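PDB 7AMK: proto-oncogene tyrosine-protein kinase receptor Ret from Danio rerio, which acts as a receptor tyrosine kinase whose extracellular cadherin-like domains take part in assembly with the ligand GDNF and its co-receptor GFR alpha 1. Local coordinates for residues A[52-55]-A[56-59]; A[247-251]-A[252-256]. The protein carries 4 engineered substitutions. One frame throughout, in Å; residues are numbered along the deposited sequence.

Contact 1. Residues A[52-55]-A[56-59]; sequences HIDE and ASGV. With NAG (2-acetamido-2-deoxy-beta-D-glucopyranose), chain O.
A tight beta-hairpin loop, closed by Asp54 on one side and Gly58 and Val59 on the other, joins strand 51-53 to strand 59-62 in the first cadherin-like domain. Here one aspartate supplies bonds from its backbone and its side chain to the same loop. Asp54 N donates an almost straight bond (169° at the hydrogen) to Val59 O, 2.9 Å away, and Asp54 O accepts from Gly58 N at 2.8 Å. With CG swung opposite the backbone N (chi1 -173°), the carboxylate turns OD1 toward the amides of Ala56 and Ser57. Ala56 N lies 2.9 Å from Asp54 OD1, nearly in line with the C-O bond. Ser57 N, 3.0 Å from Asp54 OD1, approaches from 36° outside the carboxylate plane. Replacing Asp54 with an alanine would probably leave the Ala56 and Ser57 amides without this shared acceptor and free the loop to shift. Ser57 OG lies alongside the aspartate, 3.3 Å from Asp54 CB, and receives a weak bond from Val59 N. On the buried side, Ile53 CG1 runs beside Val59 O at 3.5 Å, and the isoleucine side chain also rests on Phe38 of strand 37-40. Gly58 has a positive phi, a conformation in which a CB would collide with the carbonyl oxygen before it. His52 turns its ring edge to the acetyl methyl of a protein-linked sugar, though their very close spacing is doubtful. The pairing of an Asx turn with a glycine four residues later fits the Ile-Asp-x-x-(Thr/Ser)-Gly hairpin signature familiar from cadherin domains.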
loop_
_atom_site.group_PDB
_atom_site.type_symbol
_atom_site.label_atom_id
_atom_site.label_comp_id
_atom_site.label_asym_id
_atom_site.label_seq_id
_atom_site.Cartn_x
_atom_site.Cartn_y
_atom_site.Cartn_z
ATOM N N HIS A 52 37.214 8.897 -51.714
ATOM C CA HIS A 52 38.372 8.264 -51.098
ATOM C C HIS A 52 38.589 8.893 -49.729
ATOM O O HIS A 52 38.536 10.116 -49.609
ATOM C CB HIS A 52 39.604 8.438 -51.987
ATOM C CG HIS A 52 40.907 8.200 -51.284
ATOM N ND1 HIS A 52 41.441 6.939 -51.101
ATOM C CD2 HIS A 52 41.794 9.066 -50.736
ATOM C CE1 HIS A 52 42.590 7.037 -50.456
ATOM N NE2 HIS A 52 42.826 8.317 -50.222
ATOM N N ILE A 53 38.794 8.072 -48.698
ATOM C CA ILE A 53 39.074 8.572 -47.354
ATOM C C ILE A 53 40.515 8.241 -47.015
ATOM O O ILE A 53 40.989 7.131 -47.278
ATOM C CB ILE A 53 38.095 8.027 -46.286
ATOM C CG1 ILE A 53 37.998 8.999 -45.092
ATOM C CG2 ILE A 53 38.499 6.626 -45.795
ATOM C CD1 ILE A 53 37.026 8.563 -43.979
ATOM N N ASP A 54 41.221 9.218 -46.472
ATOM C CA ASP A 54 42.599 8.978 -46.082
ATOM C C ASP A 54 42.619 8.124 -44.821
ATOM O O ASP A 54 42.030 8.500 -43.800
ATOM C CB ASP A 54 43.313 10.301 -45.866
ATOM C CG ASP A 54 44.761 10.115 -45.617
ATOM O OD1 ASP A 54 45.103 9.564 -44.551
ATOM O OD2 ASP A 54 45.554 10.476 -46.509
ATOM N N GLU A 55 43.288 6.973 -44.906
ATOM C CA GLU A 55 43.294 6.000 -43.820
ATOM C C GLU A 55 43.805 6.588 -42.504
ATOM O O GLU A 55 43.311 6.206 -41.434
ATOM C CB GLU A 55 44.124 4.787 -44.226
ATOM C CG GLU A 55 43.989 3.575 -43.313
ATOM C CD GLU A 55 44.795 2.377 -43.818
ATOM O OE1 GLU A 55 44.520 1.924 -44.946
ATOM O OE2 GLU A 55 45.706 1.898 -43.103
ATOM N N ALA A 56 44.769 7.516 -42.547
ATOM C CA ALA A 56 45.399 8.067 -41.338
ATOM C C ALA A 56 44.743 9.337 -40.822
ATOM O O ALA A 56 44.627 9.512 -39.607
ATOM C CB ALA A 56 46.876 8.371 -41.581
ATOM N N SER A 57 44.341 10.241 -41.710
ATOM C CA SER A 57 43.793 11.515 -41.283
ATOM C C SER A 57 42.274 11.520 -41.240
ATOM O O SER A 57 41.695 12.355 -40.542
ATOM C CB SER A 57 44.297 12.642 -42.200
ATOM O OG SER A 57 43.688 12.606 -43.485
ATOM N N GLY A 58 41.614 10.588 -41.918
ATOM C CA GLY A 58 40.165 10.622 -41.921
ATOM C C GLY A 58 39.565 11.691 -42.807
ATOM O O GLY A 58 38.358 11.927 -42.742
ATOM N N VAL A 59 40.364 12.355 -43.629
ATOM C CA VAL A 59 39.830 13.351 -44.553
ATOM C C VAL A 59 39.194 12.633 -45.735
ATOM O O VAL A 59 39.790 11.726 -46.315
ATOM C CB VAL A 59 40.932 14.319 -45.010
ATOM C CG1 VAL A 59 40.398 15.246 -46.112
ATOM C CG2 VAL A 59 41.475 15.111 -43.799
HETATM C C1 NAG O . 38.685 5.826 -57.682
HETATM C C2 NAG O . 39.081 4.623 -56.838
HETATM C C3 NAG O . 39.882 3.645 -57.687
HETATM C C4 NAG O . 39.085 3.246 -58.924
HETATM C C5 NAG O . 38.585 4.471 -59.701
HETATM C C6 NAG O . 37.595 4.101 -60.787
HETATM C C7 NAG O . 39.328 4.964 -54.418
HETATM C C8 NAG O . 40.241 5.407 -53.312
HETATM N N2 NAG O . 39.834 5.015 -55.656
HETATM O O3 NAG O . 40.189 2.499 -56.901
HETATM O O4 NAG O . 39.885 2.443 -59.785
HETATM O O5 NAG O . 37.906 5.385 -58.822
HETATM O O6 NAG O . 37.649 4.976 -61.906
HETATM O O7 NAG O . 38.185 4.579 -54.199
#

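Contact 2. Residues A[247-251]-A[252-256]; sequences EFDRS and EGTVF. With NAG (2-acetamido-2-deoxy-beta-D-glucopyranose), chain D.
Asp249 OD1 is the gathering point of this turn, approached by Ser251 from within its own segment and by Thr254 from across the contact. It accepts from Ser251 N at 3.2 Å, nearly in line with its C-O bond, and more weakly from Ser251 OG, so the carboxylate holds the backbone ahead of the turn. The side chains of Asp249 and Thr254 come from opposite directions, with Thr254 OG1 3.3 Å from Asp249 OD1 and the threonine methyl CG2 near Asp249 OD2. Thr254 also reaches back to Ser251 O: the bond from Thr254 OG1 to Ser251 O, 2.5 Å, is very short and its exact length doubtful, while Thr254 N gives only a weak bond to Ser251 O at 3.5 Å. OG1 sits between its own N and carbonyl carbon (chi1 46°), which also lays CG2 against the serine hydroxyl. The Phe256 ring presents its edge to Asp249 O, with Phe256 CZ 3.0 Å from that oxygen, near the ring plane. Ring and carboxylate planes stand 71° apart, and the same phenyl also packs on Val244 and Val246 of strand 241-246. Arg250 leaves the turn, its NH2 bonded to Leu360 O. Glu252 extends toward the acetamido group of a protein-linked sugar, while its backbone N bonds to Asn324 OD1. Together these features make an Asx turn running into a type II beta turn, with Gly253 at the positive-phi position, as the chain enters strand 255-263 of the third cadherin-like domain.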
loop_
_atom_site.group_PDB
_atom_site.type_symbol
_atom_site.label_atom_id
_atom_site.label_comp_id
_atom_site.label_asym_id
_atom_site.label_seq_id
_atom_site.Cartn_x
_atom_site.Cartn_y
_atom_site.Cartn_z
ATOM N N GLU A 247 3.852 -9.385 12.395
ATOM C CA GLU A 247 2.919 -9.788 13.436
ATOM C C GLU A 247 1.534 -9.959 12.829
ATOM O O GLU A 247 1.281 -10.959 12.145
ATOM C CB GLU A 247 2.912 -8.765 14.582
ATOM C CG GLU A 247 2.055 -9.198 15.800
ATOM C CD GLU A 247 2.339 -8.388 17.065
ATOM O OE1 GLU A 247 2.961 -7.303 16.971
ATOM O OE2 GLU A 247 1.940 -8.840 18.158
ATOM N N PHE A 248 0.649 -8.980 13.050
ATOM C CA PHE A 248 -0.746 -9.117 12.637
ATOM C C PHE A 248 -0.928 -9.021 11.131
ATOM O O PHE A 248 -1.949 -9.478 10.619
ATOM C CB PHE A 248 -1.605 -8.061 13.340
ATOM C CG PHE A 248 -1.596 -8.196 14.828
ATOM C CD1 PHE A 248 -2.266 -9.240 15.447
ATOM C CD2 PHE A 248 -0.894 -7.302 15.613
ATOM C CE1 PHE A 248 -2.248 -9.381 16.818
ATOM C CE2 PHE A 248 -0.873 -7.442 16.987
ATOM C CZ PHE A 248 -1.542 -8.474 17.586
ATOM N N ASP A 249 0.043 -8.464 10.407
ATOM C CA ASP A 249 0.004 -8.416 8.948
ATOM C C ASP A 249 0.980 -9.447 8.417
ATOM O O ASP A 249 2.196 -9.245 8.476
ATOM C CB ASP A 249 0.358 -7.029 8.414
ATOM C CG ASP A 249 0.351 -6.967 6.885
ATOM O OD1 ASP A 249 0.621 -7.992 6.218
ATOM O OD2 ASP A 249 0.072 -5.878 6.340
ATOM N N ARG A 250 0.449 -10.518 7.848
ATOM C CA ARG A 250 1.277 -11.582 7.306
ATOM C C ARG A 250 0.902 -11.908 5.865
ATOM O O ARG A 250 1.193 -13.009 5.400
ATOM C CB ARG A 250 1.161 -12.831 8.189
ATOM C CG ARG A 250 0.693 -12.536 9.597
ATOM C CD ARG A 250 0.603 -13.799 10.433
ATOM N NE ARG A 250 1.663 -13.879 11.437
ATOM C CZ ARG A 250 2.663 -14.748 11.395
ATOM N NH1 ARG A 250 2.778 -15.614 10.412
ATOM N NH2 ARG A 250 3.565 -14.754 12.372
ATOM N N SER A 251 0.250 -10.989 5.153
ATOM C CA SER A 251 -0.256 -11.296 3.820
ATOM C C SER A 251 0.852 -11.178 2.788
ATOM O O SER A 251 1.740 -10.328 2.902
ATOM C CB SER A 251 -1.426 -10.375 3.443
ATOM O OG SER A 251 -1.099 -9.001 3.529
ATOM N N GLU A 252 0.814 -12.051 1.789
ATOM C CA GLU A 252 1.845 -12.005 0.763
ATOM C C GLU A 252 1.762 -10.690 -0.007
ATOM O O GLU A 252 0.689 -10.098 -0.151
ATOM C CB GLU A 252 1.695 -13.181 -0.194
ATOM C CG GLU A 252 0.297 -13.275 -0.775
ATOM C CD GLU A 252 0.206 -14.256 -1.926
ATOM O OE1 GLU A 252 0.991 -14.115 -2.889
ATOM O OE2 GLU A 252 -0.642 -15.172 -1.858
ATOM N N GLY A 253 2.919 -10.232 -0.497
ATOM C CA GLY A 253 3.012 -9.012 -1.280
ATOM C C GLY A 253 3.137 -7.731 -0.478
ATOM O O GLY A 253 3.593 -6.718 -1.023
ATOM N N THR A 254 2.747 -7.740 0.794
ATOM C CA THR A 254 2.908 -6.562 1.634
ATOM C C THR A 254 4.387 -6.260 1.863
ATOM O O THR A 254 5.215 -7.168 1.966
ATOM C CB THR A 254 2.191 -6.760 2.973
ATOM O OG1 THR A 254 2.500 -8.058 3.506
ATOM C CG2 THR A 254 0.676 -6.629 2.787
ATOM N N VAL A 255 4.712 -4.973 1.952
ATOM C CA VAL A 255 6.084 -4.502 2.138
ATOM C C VAL A 255 6.292 -4.155 3.604
ATOM O O VAL A 255 5.505 -3.400 4.193
ATOM C CB VAL A 255 6.376 -3.288 1.239
ATOM C CG1 VAL A 255 7.772 -2.700 1.533
ATOM C CG2 VAL A 255 6.244 -3.686 -0.222
ATOM N N PHE A 256 7.346 -4.703 4.202
ATOM C CA PHE A 256 7.576 -4.522 5.628
ATOM C C PHE A 256 8.743 -3.606 5.956
ATOM O O PHE A 256 8.952 -3.304 7.136
ATOM C CB PHE A 256 7.797 -5.885 6.305
ATOM C CG PHE A 256 6.552 -6.715 6.390
ATOM C CD1 PHE A 256 6.163 -7.519 5.331
ATOM C CD2 PHE A 256 5.762 -6.676 7.518
ATOM C CE1 PHE A 256 5.007 -8.280 5.400
ATOM C CE2 PHE A 256 4.613 -7.435 7.597
ATOM C CZ PHE A 256 4.235 -8.239 6.531
HETATM C C1 NAG D . -3.224 -15.183 1.515
HETATM C C2 NAG D . -4.052 -16.267 0.822
HETATM C C3 NAG D . -5.035 -15.643 -0.167
HETATM C C4 NAG D . -5.888 -14.580 0.516
HETATM C C5 NAG D . -4.995 -13.559 1.220
HETATM C C6 NAG D . -5.773 -12.556 2.041
HETATM C C7 NAG D . -2.702 -17.100 -1.071
HETATM C C8 NAG D . -1.839 -18.221 -1.567
HETATM N N2 NAG D . -3.197 -17.245 0.164
HETATM O O3 NAG D . -5.861 -16.670 -0.703
HETATM O O4 NAG D . -6.691 -13.899 -0.445
HETATM O O5 NAG D . -4.103 -14.223 2.128
HETATM O O6 NAG D . -6.123 -13.087 3.313
HETATM O O7 NAG D . -2.939 -16.110 -1.757
#

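Contacts 1 and 2 are both local turns in which OD1 of an aspartate accepts backbone N-H, two in contact 1 and one in contact 2, yet they lie about 66 Å apart between centres, in different cadherin-like domains. Contact 1 is partly buried and joins neighbouring antiparallel strands, so main-chain bonds close it and the carboxylate gathers its amides across the loop. Contact 2 is a surface connection between strands 241-246 and 255-263, which belong to different sheets; there the aspartate grips the approach to the turn, a threonine hydroxyl appears to reinforce the turn itself, and an aromatic edge meets a backbone carbonyl. Each uses a positive-phi glycine and each has a glycan at its margin.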